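Local atomic coordinates of ferric vibriobactin ABC transporter, periplasmic ferric vibriobactin-binding protein (Vibrio cholerae, PDB entry 3R5T), a protein that binds iron-loaded vibriobactin in the periplasm and probably hands it to a membrane ABC transporter that imports the siderophore for its iron. Residues 31-36 / 114-119; 75-80 / 98-103; 90-95 / 105-110. All blocks are in the same frame, centred on the assembly; numbering follows the deposited sequence.

Contact 1 of 3, residues 31-36 / 114-119. With VBN ((4S,5R)-N-{3-[(2,3-dihydroxybenzoyl)amino]propyl}-2-(2,3-dihydroxyphenyl)-N-[3-({[(4S,5R)-2-(2,3-dihydroxyphenyl)-5-met hyl-4,5-dihydro-1,3-oxazol-4-yl]carbonyl}amino)propyl]-5-methyl-4,5-dihydro-1,3-oxazole-4-carboxamide), chain B; MOH (methanol), chain D.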
loop_
_atom_site.group_PDB
_atom_site.type_symbol
_atom_site.label_atom_id
_atom_site.label_comp_id
_atom_site.label_asym_id
_atom_site.label_seq_id
_atom_site.Cartn_x
_atom_site.Cartn_y
_atom_site.Cartn_z
ATOM N N VAL A 31 -5.658 4.881 -7.662
ATOM C CA VAL A 31 -6.268 3.683 -7.107
ATOM C C VAL A 31 -5.613 3.274 -5.771
ATOM O O VAL A 31 -6.298 2.801 -4.864
ATOM C CB VAL A 31 -6.257 2.537 -8.166
ATOM C CG1 VAL A 31 -4.815 2.094 -8.480
ATOM C CG2 VAL A 31 -7.125 1.352 -7.719
ATOM N N THR A 32 -4.309 3.483 -5.634
ATOM C CA THR A 32 -3.650 3.165 -4.355
ATOM C C THR A 32 -4.258 3.937 -3.194
ATOM O O THR A 32 -4.458 3.387 -2.128
ATOM C CB THR A 32 -2.135 3.446 -4.378
ATOM O OG1 THR A 32 -1.534 2.648 -5.393
ATOM C CG2 THR A 32 -1.495 3.086 -3.037
ATOM N N VAL A 33 -4.569 5.211 -3.404
ATOM C CA VAL A 33 -5.004 6.039 -2.292
ATOM C C VAL A 33 -6.437 5.718 -1.906
ATOM O O VAL A 33 -6.843 5.944 -0.767
ATOM C CB VAL A 33 -4.885 7.501 -2.663
ATOM C CG1 VAL A 33 -5.491 8.389 -1.583
ATOM C CG2 VAL A 33 -3.418 7.838 -2.883
ATOM N N THR A 34 -7.208 5.186 -2.852
ATOM C CA THR A 34 -8.634 4.945 -2.598
ATOM C C THR A 34 -8.893 3.989 -1.422
ATOM O O THR A 34 -9.833 4.178 -0.642
ATOM C CB THR A 34 -9.303 4.490 -3.894
ATOM O OG1 THR A 34 -9.150 5.539 -4.846
ATOM C CG2 THR A 34 -10.779 4.212 -3.695
ATOM N N GLY A 35 -8.051 2.972 -1.286
ATOM C CA GLY A 35 -8.178 2.063 -0.166
ATOM C C GLY A 35 -8.126 2.763 1.194
ATOM O O GLY A 35 -8.879 2.419 2.102
ATOM N N THR A 36 -7.262 3.766 1.317
ATOM C CA THR A 36 -7.133 4.475 2.578
ATOM C C THR A 36 -8.270 5.471 2.786
ATOM O O THR A 36 -8.740 5.657 3.918
ATOM C CB THR A 36 -5.720 5.074 2.715
ATOM O OG1 THR A 36 -4.785 3.984 2.777
ATOM C CG2 THR A 36 -5.592 5.905 3.999
ATOM N N ILE A 114 -5.171 17.981 -4.203
ATOM C CA ILE A 114 -4.057 17.713 -3.292
ATOM C C ILE A 114 -3.187 16.554 -3.778
ATOM O O ILE A 114 -3.645 15.684 -4.534
ATOM C CB ILE A 114 -4.537 17.480 -1.840
ATOM C CG1 ILE A 114 -5.389 16.194 -1.722
ATOM C CG2 ILE A 114 -5.251 18.741 -1.325
ATOM C CD1 ILE A 114 -5.648 15.774 -0.256
ATOM N N LEU A 115 -1.932 16.567 -3.340
ATOM C CA LEU A 115 -0.915 15.635 -3.819
ATOM C C LEU A 115 -0.214 14.983 -2.619
ATOM O O LEU A 115 0.366 15.677 -1.770
ATOM C CB LEU A 115 0.089 16.411 -4.674
ATOM C CG LEU A 115 1.339 15.715 -5.199
ATOM C CD1 LEU A 115 0.968 14.577 -6.139
ATOM C CD2 LEU A 115 2.266 16.705 -5.883
ATOM N N VAL A 116 -0.276 13.648 -2.569
ATOM C CA VAL A 116 0.278 12.854 -1.479
ATOM C C VAL A 116 1.196 11.777 -2.046
ATOM O O VAL A 116 1.036 11.325 -3.182
ATOM C CB VAL A 116 -0.840 12.197 -0.618
ATOM C CG1 VAL A 116 -1.693 13.278 0.044
ATOM C CG2 VAL A 116 -1.709 11.254 -1.465
ATOM N N ASP A 117 2.188 11.387 -1.258
ATOM C CA ASP A 117 3.095 10.321 -1.647
ATOM C C ASP A 117 2.872 9.142 -0.717
ATOM O O ASP A 117 3.143 9.229 0.488
ATOM C CB ASP A 117 4.538 10.809 -1.572
ATOM C CG ASP A 117 5.529 9.802 -2.138
ATOM O OD1 ASP A 117 5.114 8.676 -2.497
ATOM O OD2 ASP A 117 6.723 10.158 -2.215
ATOM N N TYR A 118 2.350 8.051 -1.259
ATOM C CA TYR A 118 2.093 6.864 -0.464
ATOM C C TYR A 118 3.297 5.934 -0.395
ATOM O O TYR A 118 3.260 4.919 0.305
ATOM C CB TYR A 118 0.878 6.107 -0.991
ATOM C CG TYR A 118 0.993 5.702 -2.448
ATOM C CD1 TYR A 118 1.935 4.763 -2.864
ATOM C CD2 TYR A 118 0.136 6.236 -3.406
ATOM C CE1 TYR A 118 2.034 4.375 -4.203
ATOM C CE2 TYR A 118 0.223 5.865 -4.735
ATOM C CZ TYR A 118 1.167 4.926 -5.147
ATOM O OH TYR A 118 1.224 4.560 -6.485
ATOM N N SER A 119 4.360 6.266 -1.127
ATOM C CA SER A 119 5.461 5.319 -1.293
ATOM C C SER A 119 6.422 5.224 -0.107
ATOM O O SER A 119 7.216 4.299 -0.043
ATOM C CB SER A 119 6.247 5.617 -2.587
ATOM O OG SER A 119 7.048 6.793 -2.477
HETATM C C VBN B . 5.165 -2.049 -13.055
HETATM N N VBN B . 4.260 0.097 -12.057
HETATM O O VBN B . 6.293 -1.735 -12.870
HETATM C CA VBN B . 4.028 -1.044 -12.925
HETATM C CB VBN B . 3.646 -0.329 -14.276
HETATM C CAB VBN B . -2.254 -4.905 -9.739
HETATM O OAC VBN B . 7.509 -5.267 -9.221
HETATM O OAD VBN B . 0.126 -3.438 -13.368
HETATM O OAF VBN B . 4.541 -0.211 -7.858
HETATM O OAG VBN B . 6.643 3.769 -9.182
HETATM O OAH VBN B . 2.741 1.592 -9.518
HETATM O OAI VBN B . 5.200 -1.818 -9.874
HETATM O OAJ VBN B . 5.504 1.494 -10.146
HETATM O OAK VBN B . 2.206 -0.971 -10.237
HETATM C CAL VBN B . 6.621 -2.718 -6.019
HETATM C CAM VBN B . 6.035 4.637 -12.754
HETATM C CAN VBN B . -0.953 1.473 -9.120
HETATM C CAO VBN B . 5.800 -1.565 -6.259
HETATM C CAP VBN B . 6.430 4.762 -11.392
HETATM C CAQ VBN B . 0.385 1.986 -9.083
HETATM C CAR VBN B . 6.988 -3.595 -7.105
HETATM C CAS VBN B . 5.476 3.442 -13.231
HETATM C CAT VBN B . -1.208 0.151 -9.566
HETATM C CAU VBN B . 6.506 -5.173 -12.949
HETATM C CAV VBN B . 3.230 -5.236 -14.157
HETATM C CAW VBN B . 7.484 -4.548 -11.940
HETATM C CAX VBN B . 1.746 -5.669 -14.196
HETATM C CAY VBN B . 5.959 -4.223 -14.016
HETATM C CAZ VBN B . 3.460 -3.738 -13.899
HETATM N NBB VBN B . 6.897 -3.768 -10.853
HETATM N NBC VBN B . 1.122 -5.506 -12.884
HETATM N NBD VBN B . 0.600 -3.028 -10.432
HETATM O OBF VBN B . -1.691 -2.536 -10.401
HETATM C CBG VBN B . 7.000 -4.237 -9.490
HETATM C CBH VBN B . 0.340 -4.307 -12.572
HETATM C CBJ VBN B . 4.884 1.078 -12.905
HETATM C CBK VBN B . 5.348 -1.293 -7.583
HETATM C CBL VBN B . 6.267 3.679 -10.509
HETATM C CBM VBN B . 1.427 1.156 -9.490
HETATM C CBN VBN B . 5.698 -2.115 -8.615
HETATM C CBO VBN B . 5.734 2.548 -10.976
HETATM C CBP VBN B . 1.174 -0.119 -9.919
HETATM C CBQ VBN B . 6.552 -3.317 -8.360
HETATM C CBR VBN B . 5.302 2.428 -12.377
HETATM C CBS VBN B . -0.193 -0.649 -9.937
HETATM C CBU VBN B . -1.617 -3.982 -10.762
HETATM C CBW VBN B . -0.404 -2.015 -10.527
HETATM C CBX VBN B . -0.055 -4.156 -11.108
HETATM N NBY VBN B . 4.846 -3.362 -13.604
HETATM O OG1 VBN B . 4.422 0.947 -14.232
HETATM C CG2 VBN B . 2.180 -0.269 -14.672
HETATM C C MOH D . 3.300 13.463 0.941
HETATM O O MOH D . 2.305 12.502 1.282
#

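Contact 2 of 3, residues 75-80 / 98-103. With VBN ((4S,5R)-N-{3-[(2,3-dihydroxybenzoyl)amino]propyl}-2-(2,3-dihydroxyphenyl)-N-[3-({[(4S,5R)-2-(2,3-dihydroxyphenyl)-5-met hyl-4,5-dihydro-1,3-oxazol-4-yl]carbonyl}amino)propyl]-5-methyl-4,5-dihydro-1,3-oxazole-4-carboxamide), chain B.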
loop_
_atom_site.group_PDB
_atom_site.type_symbol
_atom_site.label_atom_id
_atom_site.label_comp_id
_atom_site.label_asym_id
_atom_site.label_seq_id
_atom_site.Cartn_x
_atom_site.Cartn_y
_atom_site.Cartn_z
ATOM N N GLY A 75 -3.261 6.406 -16.148
ATOM C CA GLY A 75 -2.509 6.874 -17.296
ATOM C C GLY A 75 -3.279 7.808 -18.209
ATOM O O GLY A 75 -2.681 8.614 -18.912
ATOM N N SER A 76 -4.603 7.716 -18.179
ATOM C CA SER A 76 -5.448 8.448 -19.116
ATOM C C SER A 76 -6.544 9.299 -18.450
ATOM O O SER A 76 -7.718 8.935 -18.525
ATOM C CB SER A 76 -6.097 7.461 -20.108
ATOM O OG SER A 76 -6.500 6.240 -19.482
ATOM N N VAL A 77 -6.193 10.432 -17.830
ATOM C CA VAL A 77 -7.191 11.191 -17.052
ATOM C C VAL A 77 -8.339 11.689 -17.943
ATOM O O VAL A 77 -8.106 12.373 -18.937
ATOM C CB VAL A 77 -6.571 12.383 -16.310
ATOM C CG1 VAL A 77 -7.661 13.207 -15.632
ATOM C CG2 VAL A 77 -5.574 11.900 -15.280
ATOM N N ASP A 78 -9.571 11.349 -17.572
ATOM C CA ASP A 78 -10.755 11.773 -18.317
ATOM C C ASP A 78 -11.342 13.019 -17.654
ATOM O O ASP A 78 -12.075 12.943 -16.657
ATOM C CB ASP A 78 -11.771 10.623 -18.370
ATOM C CG ASP A 78 -13.015 10.958 -19.186
ATOM O OD1 ASP A 78 -13.289 12.152 -19.419
ATOM O OD2 ASP A 78 -13.722 10.008 -19.594
ATOM N N LEU A 79 -10.990 14.185 -18.179
ATOM C CA LEU A 79 -11.423 15.431 -17.545
ATOM C C LEU A 79 -12.940 15.612 -17.572
ATOM O O LEU A 79 -13.504 16.171 -16.628
ATOM C CB LEU A 79 -10.761 16.640 -18.205
ATOM C CG LEU A 79 -9.240 16.719 -18.003
ATOM C CD1 LEU A 79 -8.673 17.845 -18.856
ATOM C CD2 LEU A 79 -8.877 16.895 -16.524
ATOM N N GLU A 80 -13.596 15.161 -18.641
ATOM C CA GLU A 80 -15.051 15.275 -18.716
ATOM C C GLU A 80 -15.665 14.548 -17.524
ATOM O O GLU A 80 -16.576 15.061 -16.880
ATOM C CB GLU A 80 -15.573 14.699 -20.032
ATOM C CG GLU A 80 -17.087 14.647 -20.113
ATOM C CD GLU A 80 -17.562 14.109 -21.443
ATOM O OE1 GLU A 80 -17.053 14.580 -22.490
ATOM O OE2 GLU A 80 -18.445 13.217 -21.456
ATOM N N ASP A 98 -0.161 5.048 -10.987
ATOM C CA ASP A 98 -1.436 5.756 -10.798
ATOM C C ASP A 98 -1.264 7.259 -10.545
ATOM O O ASP A 98 -2.227 7.952 -10.231
ATOM C CB ASP A 98 -2.270 5.106 -9.669
ATOM C CG ASP A 98 -1.563 5.086 -8.331
ATOM O OD1 ASP A 98 -0.491 5.691 -8.193
ATOM O OD2 ASP A 98 -2.105 4.443 -7.417
ATOM N N SER A 99 -0.051 7.771 -10.737
ATOM C CA SER A 99 0.198 9.199 -10.522
ATOM C C SER A 99 -0.329 10.079 -11.654
ATOM O O SER A 99 0.012 9.868 -12.819
ATOM C CB SER A 99 1.691 9.470 -10.331
ATOM O OG SER A 99 1.927 10.874 -10.220
ATOM N N ALA A 100 -1.157 11.066 -11.302
ATOM C CA ALA A 100 -1.580 12.103 -12.233
ATOM C C ALA A 100 -0.916 13.446 -11.907
ATOM O O ALA A 100 -1.510 14.510 -12.125
ATOM C CB ALA A 100 -3.095 12.239 -12.199
ATOM N N ARG A 101 0.309 13.399 -11.371
ATOM C CA ARG A 101 1.006 14.599 -10.926
ATOM C C ARG A 101 1.049 15.684 -12.001
ATOM O O ARG A 101 0.809 16.859 -11.707
ATOM C CB ARG A 101 2.420 14.253 -10.450
ATOM C CG ARG A 101 3.222 15.454 -9.998
ATOM C CD ARG A 101 4.504 15.040 -9.291
ATOM N NE ARG A 101 5.295 16.216 -8.934
ATOM C CZ ARG A 101 6.591 16.186 -8.635
ATOM N NH1 ARG A 101 7.225 17.311 -8.336
ATOM N NH2 ARG A 101 7.253 15.033 -8.648
ATOM N N ASP A 102 1.328 15.304 -13.246
ATOM C CA ASP A 102 1.476 16.301 -14.309
ATOM C C ASP A 102 0.158 16.938 -14.752
ATOM O O ASP A 102 0.157 17.950 -15.449
ATOM C CB ASP A 102 2.196 15.702 -15.521
ATOM C CG ASP A 102 3.649 15.390 -15.232
ATOM O OD1 ASP A 102 4.154 15.826 -14.174
ATOM O OD2 ASP A 102 4.283 14.707 -16.062
ATOM N N GLN A 103 -0.953 16.343 -14.344
ATOM C CA GLN A 103 -2.279 16.851 -14.679
ATOM C C GLN A 103 -2.856 17.757 -13.592
ATOM O O GLN A 103 -3.991 18.226 -13.701
ATOM C CB GLN A 103 -3.234 15.689 -14.958
ATOM C CG GLN A 103 -2.949 14.959 -16.272
ATOM C CD GLN A 103 -1.719 14.073 -16.204
ATOM O OE1 GLN A 103 -1.596 13.243 -15.309
ATOM N NE2 GLN A 103 -0.808 14.237 -17.162
HETATM C C VBN B . 5.165 -2.049 -13.055
HETATM N N VBN B . 4.260 0.097 -12.057
HETATM O O VBN B . 6.293 -1.735 -12.870
HETATM C CA VBN B . 4.028 -1.044 -12.925
HETATM C CB VBN B . 3.646 -0.329 -14.276
HETATM C CAB VBN B . -2.254 -4.905 -9.739
HETATM O OAC VBN B . 7.509 -5.267 -9.221
HETATM O OAD VBN B . 0.126 -3.438 -13.368
HETATM O OAF VBN B . 4.541 -0.211 -7.858
HETATM O OAG VBN B . 6.643 3.769 -9.182
HETATM O OAH VBN B . 2.741 1.592 -9.518
HETATM O OAI VBN B . 5.200 -1.818 -9.874
HETATM O OAJ VBN B . 5.504 1.494 -10.146
HETATM O OAK VBN B . 2.206 -0.971 -10.237
HETATM C CAL VBN B . 6.621 -2.718 -6.019
HETATM C CAM VBN B . 6.035 4.637 -12.754
HETATM C CAN VBN B . -0.953 1.473 -9.120
HETATM C CAO VBN B . 5.800 -1.565 -6.259
HETATM C CAP VBN B . 6.430 4.762 -11.392
HETATM C CAQ VBN B . 0.385 1.986 -9.083
HETATM C CAR VBN B . 6.988 -3.595 -7.105
HETATM C CAS VBN B . 5.476 3.442 -13.231
HETATM C CAT VBN B . -1.208 0.151 -9.566
HETATM C CAU VBN B . 6.506 -5.173 -12.949
HETATM C CAV VBN B . 3.230 -5.236 -14.157
HETATM C CAW VBN B . 7.484 -4.548 -11.940
HETATM C CAX VBN B . 1.746 -5.669 -14.196
HETATM C CAY VBN B . 5.959 -4.223 -14.016
HETATM C CAZ VBN B . 3.460 -3.738 -13.899
HETATM N NBB VBN B . 6.897 -3.768 -10.853
HETATM N NBC VBN B . 1.122 -5.506 -12.884
HETATM N NBD VBN B . 0.600 -3.028 -10.432
HETATM O OBF VBN B . -1.691 -2.536 -10.401
HETATM C CBG VBN B . 7.000 -4.237 -9.490
HETATM C CBH VBN B . 0.340 -4.307 -12.572
HETATM C CBJ VBN B . 4.884 1.078 -12.905
HETATM C CBK VBN B . 5.348 -1.293 -7.583
HETATM C CBL VBN B . 6.267 3.679 -10.509
HETATM C CBM VBN B . 1.427 1.156 -9.490
HETATM C CBN VBN B . 5.698 -2.115 -8.615
HETATM C CBO VBN B . 5.734 2.548 -10.976
HETATM C CBP VBN B . 1.174 -0.119 -9.919
HETATM C CBQ VBN B . 6.552 -3.317 -8.360
HETATM C CBR VBN B . 5.302 2.428 -12.377
HETATM C CBS VBN B . -0.193 -0.649 -9.937
HETATM C CBU VBN B . -1.617 -3.982 -10.762
HETATM C CBW VBN B . -0.404 -2.015 -10.527
HETATM C CBX VBN B . -0.055 -4.156 -11.108
HETATM N NBY VBN B . 4.846 -3.362 -13.604
HETATM O OG1 VBN B . 4.422 0.947 -14.232
HETATM C CG2 VBN B . 2.180 -0.269 -14.672
HETATM O O HOH W 1 -2.788 8.793 -14.275
#

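Contact 3 of 3, residues 90-95 / 105-110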
loop_
_atom_site.group_PDB
_atom_site.type_symbol
_atom_site.label_atom_id
_atom_site.label_comp_id
_atom_site.label_asym_id
_atom_site.label_seq_id
_atom_site.Cartn_x
_atom_site.Cartn_y
_atom_site.Cartn_z
ATOM N N ILE A 90 -9.965 16.709 -5.110
ATOM C CA ILE A 90 -9.367 15.731 -6.019
ATOM C C ILE A 90 -8.024 15.293 -5.447
ATOM O O ILE A 90 -7.197 16.139 -5.094
ATOM C CB ILE A 90 -9.173 16.332 -7.441
ATOM C CG1 ILE A 90 -10.527 16.705 -8.044
ATOM C CG2 ILE A 90 -8.454 15.340 -8.371
ATOM C CD1 ILE A 90 -10.434 17.606 -9.269
ATOM N N VAL A 91 -7.815 13.979 -5.331
ATOM C CA VAL A 91 -6.593 13.459 -4.725
ATOM C C VAL A 91 -5.685 12.822 -5.751
ATOM O O VAL A 91 -6.148 12.054 -6.602
ATOM C CB VAL A 91 -6.892 12.437 -3.606
ATOM C CG1 VAL A 91 -5.609 12.073 -2.883
ATOM C CG2 VAL A 91 -7.928 13.004 -2.635
ATOM N N VAL A 92 -4.409 13.194 -5.691
ATOM C CA VAL A 92 -3.398 12.777 -6.664
ATOM C C VAL A 92 -2.200 12.180 -5.941
ATOM O O VAL A 92 -1.839 12.643 -4.869
ATOM C CB VAL A 92 -2.926 13.997 -7.514
ATOM C CG1 VAL A 92 -1.917 13.589 -8.561
ATOM C CG2 VAL A 92 -4.106 14.702 -8.190
ATOM N N SER A 93 -1.588 11.154 -6.523
ATOM C CA SER A 93 -0.390 10.551 -5.957
ATOM C C SER A 93 0.854 11.091 -6.621
ATOM O O SER A 93 0.830 11.494 -7.791
ATOM C CB SER A 93 -0.434 9.026 -6.049
ATOM O OG SER A 93 -0.395 8.606 -7.393
ATOM N N MET A 94 1.939 11.084 -5.852
ATOM C CA MET A 94 3.213 11.673 -6.251
ATOM C C MET A 94 4.017 10.805 -7.222
ATOM O O MET A 94 4.654 11.316 -8.149
ATOM C CB MET A 94 4.040 11.907 -4.983
ATOM C CG MET A 94 5.358 12.615 -5.191
ATOM S SD MET A 94 5.075 14.345 -5.578
ATOM C CE MET A 94 6.714 15.013 -5.322
ATOM N N ILE A 95 4.003 9.496 -6.989
ATOM C CA ILE A 95 4.809 8.558 -7.783
ATOM C C ILE A 95 4.175 7.177 -7.805
ATOM O O ILE A 95 3.649 6.708 -6.788
ATOM C CB ILE A 95 6.263 8.468 -7.260
ATOM C CG1 ILE A 95 7.095 7.494 -8.096
ATOM C CG2 ILE A 95 6.267 8.054 -5.784
ATOM C CD1 ILE A 95 8.618 7.643 -7.872
ATOM N N PRO A 105 -2.465 20.980 -12.721
ATOM C CA PRO A 105 -3.033 22.270 -13.134
ATOM C C PRO A 105 -4.404 22.141 -13.812
ATOM O O PRO A 105 -5.269 22.994 -13.600
ATOM C CB PRO A 105 -1.986 22.808 -14.115
ATOM C CG PRO A 105 -0.696 22.187 -13.645
ATOM C CD PRO A 105 -1.103 20.787 -13.253
ATOM N N LEU A 106 -4.607 21.100 -14.611
ATOM C CA LEU A 106 -5.909 20.901 -15.241
ATOM C C LEU A 106 -6.963 20.526 -14.208
ATOM O O LEU A 106 -8.100 20.993 -14.265
ATOM C CB LEU A 106 -5.836 19.852 -16.360
ATOM C CG LEU A 106 -5.066 20.281 -17.606
ATOM C CD1 LEU A 106 -4.666 19.080 -18.474
ATOM C CD2 LEU A 106 -5.907 21.270 -18.406
ATOM N N LEU A 107 -6.574 19.710 -13.230
ATOM C CA LEU A 107 -7.508 19.248 -12.210
ATOM C C LEU A 107 -7.874 20.361 -11.223
ATOM O O LEU A 107 -9.026 20.483 -10.811
ATOM C CB LEU A 107 -6.923 18.049 -11.465
ATOM C CG LEU A 107 -6.733 16.784 -12.318
ATOM C CD1 LEU A 107 -5.790 15.811 -11.637
ATOM C CD2 LEU A 107 -8.080 16.125 -12.605
ATOM N N GLN A 108 -6.890 21.168 -10.850
ATOM C CA GLN A 108 -7.116 22.267 -9.912
ATOM C C GLN A 108 -8.095 23.295 -10.482
ATOM O O GLN A 108 -8.749 24.017 -9.731
ATOM C CB GLN A 108 -5.781 22.908 -9.513
ATOM C CG GLN A 108 -5.887 24.114 -8.573
ATOM C CD GLN A 108 -6.384 23.771 -7.174
ATOM O OE1 GLN A 108 -6.022 22.743 -6.584
ATOM N NE2 GLN A 108 -7.206 24.659 -6.623
ATOM N N ALA A 109 -8.204 23.356 -11.808
ATOM C CA ALA A 109 -9.178 24.234 -12.451
ATOM C C ALA A 109 -10.599 23.778 -12.151
ATOM O O ALA A 109 -11.551 24.557 -12.284
ATOM C CB ALA A 109 -8.940 24.281 -13.965
ATOM N N ILE A 110 -10.742 22.516 -11.757
ATOM C CA ILE A 110 -12.043 21.914 -11.489
ATOM C C ILE A 110 -12.438 21.940 -10.018
ATOM O O ILE A 110 -13.572 22.267 -9.680
ATOM C CB ILE A 110 -12.088 20.447 -11.969
ATOM C CG1 ILE A 110 -11.582 20.341 -13.413
ATOM C CG2 ILE A 110 -13.498 19.885 -11.811
ATOM C CD1 ILE A 110 -11.555 18.918 -13.966
#

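Contact 1 of 3, residues 31-36 / 114-119
Thr32 lies across one face of the Tyr118 ring, its side chain at about a right angle to the tyrosine. The methyl CG2 of Thr32 makes the CH-pi contact, 3.5 Å from the centroid of the Tyr118 ring and only 8° off the ring normal. CG2 takes that place because it stands opposite the backbone N of Thr32 (chi1 -60°, which sets OG1 beside that N), while Thr32 CB presses on Tyr118 CE2 at 3.4 Å.

Apolar packing continues at the ring edge. Val33 CG2 lies near the ring plane, 3.9 Å from Tyr118 CD2, and also meets Val116 CG2 at 4.1 Å, so one methyl fills the corner between strand and ring. Helix 31-39 follows the central strand, 26-28, of a parallel five-stranded sheet, and strand 113-116 is an outermost strand of that sheet, in a Rossmann-like lobe of this siderophore-binding family. Where the chain leaves the strand it enters the ligand pocket: Tyr118 OH comes to 3.8 Å from VBN CAQ, and the tyrosine side chain is about 6 Å from the iron(III).

The polar ends are tied through outside partners: Thr32 OG1 and Tyr118 OH each hydrogen-bond to Asp98 and to Arg269. Asp117 OD1 receives Ser119 N (2.9 Å) in an Asx turn, and Ser119 OG bonds to it from the same face of the carboxylate. Asp117 OD2 makes a salt bridge with Arg212.

Contact 2 of 3, residues 75-80 / 98-103
Ser99 OG is gripped from two directions, accepting from Arg101 N at 3.2 Å in an ST turn and donating to Ser93 O at the end of strand 89-93, and the bend it fixes offers Ala100 to Val77. A backbone bond, Gln103 N to Ala100 O at 2.9 Å, closes the short 3-10 turn behind it.

Between the two segments the touching is apolar and light. Val77 uses a single branch, CG2, which stands 4.0 Å from Ala100 CB and 4.2 Å from Gln103 CG. With chi1 at 175° this methyl lies beside the valine's own backbone N, on the flank facing the turn. Gln103 is bent at its second torsion (74°), which folds its amide back so that OE1 also comes near Val77 CG2; the valine and glutamine side chains run antiparallel alongside one another. A water adds a polar link, accepting from Gly75 N and donating a weak bond to Ser99 O.

Asp98, just before the turn, faces the other way: OD2 packs 3.6 Å from VBN CAN, and the carboxylate is hydrogen-bonded to Thr32, Tyr118 and Ser93. Asp78 is the N-cap of helix 79-85. The two loops follow strands 69-73 and 89-93, at the C-terminal ends of parallel strands, where this fold places its binding site.

Contact 3 of 3, residues 90-95 / 105-110
Leu107 faces Ile90 and Val92 of the parallel sheet within a beta-alpha-beta unit, in which strand 89-93, helix 104-108 and strand 113-116 follow one another and the short helix covers one side of the two strands. Ile90 and Val92, two residues apart, point from the same face of their strand, and the leucine settles over the dip they form. The methyl Leu107 CD1 drops in between, with Leu107 CD1 4.0 Å from Val92 CG2 and Leu107 CD1 4.2 Å from Ile90 CG2. Leucine and valine meet obliquely here, whereas leucine and Ile90 are crossed at about a right angle.

The reverse fit is made by Ile90. Its CG1 lies beside its backbone N (chi1 -62°) and the chain extends from there, so CD1 rises as a bump toward the end of the helix. The hollow that takes it is lined by Leu107 CB at 4.2 Å and Ile110 CB at 4.3 Å. Helix 79-85 closes on the same cluster, with Val82 touching both Ile90 and Ile110 and Leu79 touching Leu107; Thr113 packs on Ile90, Val92 and Leu107 from the neighbouring strand. The floor of the hollow is polar: Leu107 O accepts from Ile110 N at 2.8 Å, and Ile90 CD1 rests 3.6 Å from that same oxygen.

In the fold
All three contacts lie in the lobe built on the parallel five-stranded sheet; contact 2 joins the loops that follow strands 69-73 and 89-93. Along the chain, 31-36 comes first and 114-119 last, bracketing the other four segments; those of contacts 2 and 3 interleave as 75-80, 90-95, 98-103, 105-110. The centres of contacts 2 and 3 are 8 Å apart, those of contacts 1 and 3 12 Å, and those of contacts 1 and 2 14 Å. Contacts 1 and 3 each take one of two adjacent strands, 113-116 and 89-93, joined by the backbone bond from Val92 N to Ile114 O. Asp98 is the shared hub, tying helix 31-39, the loop after strand 113-116 and the end of strand 89-93 together beside the siderophore pocket.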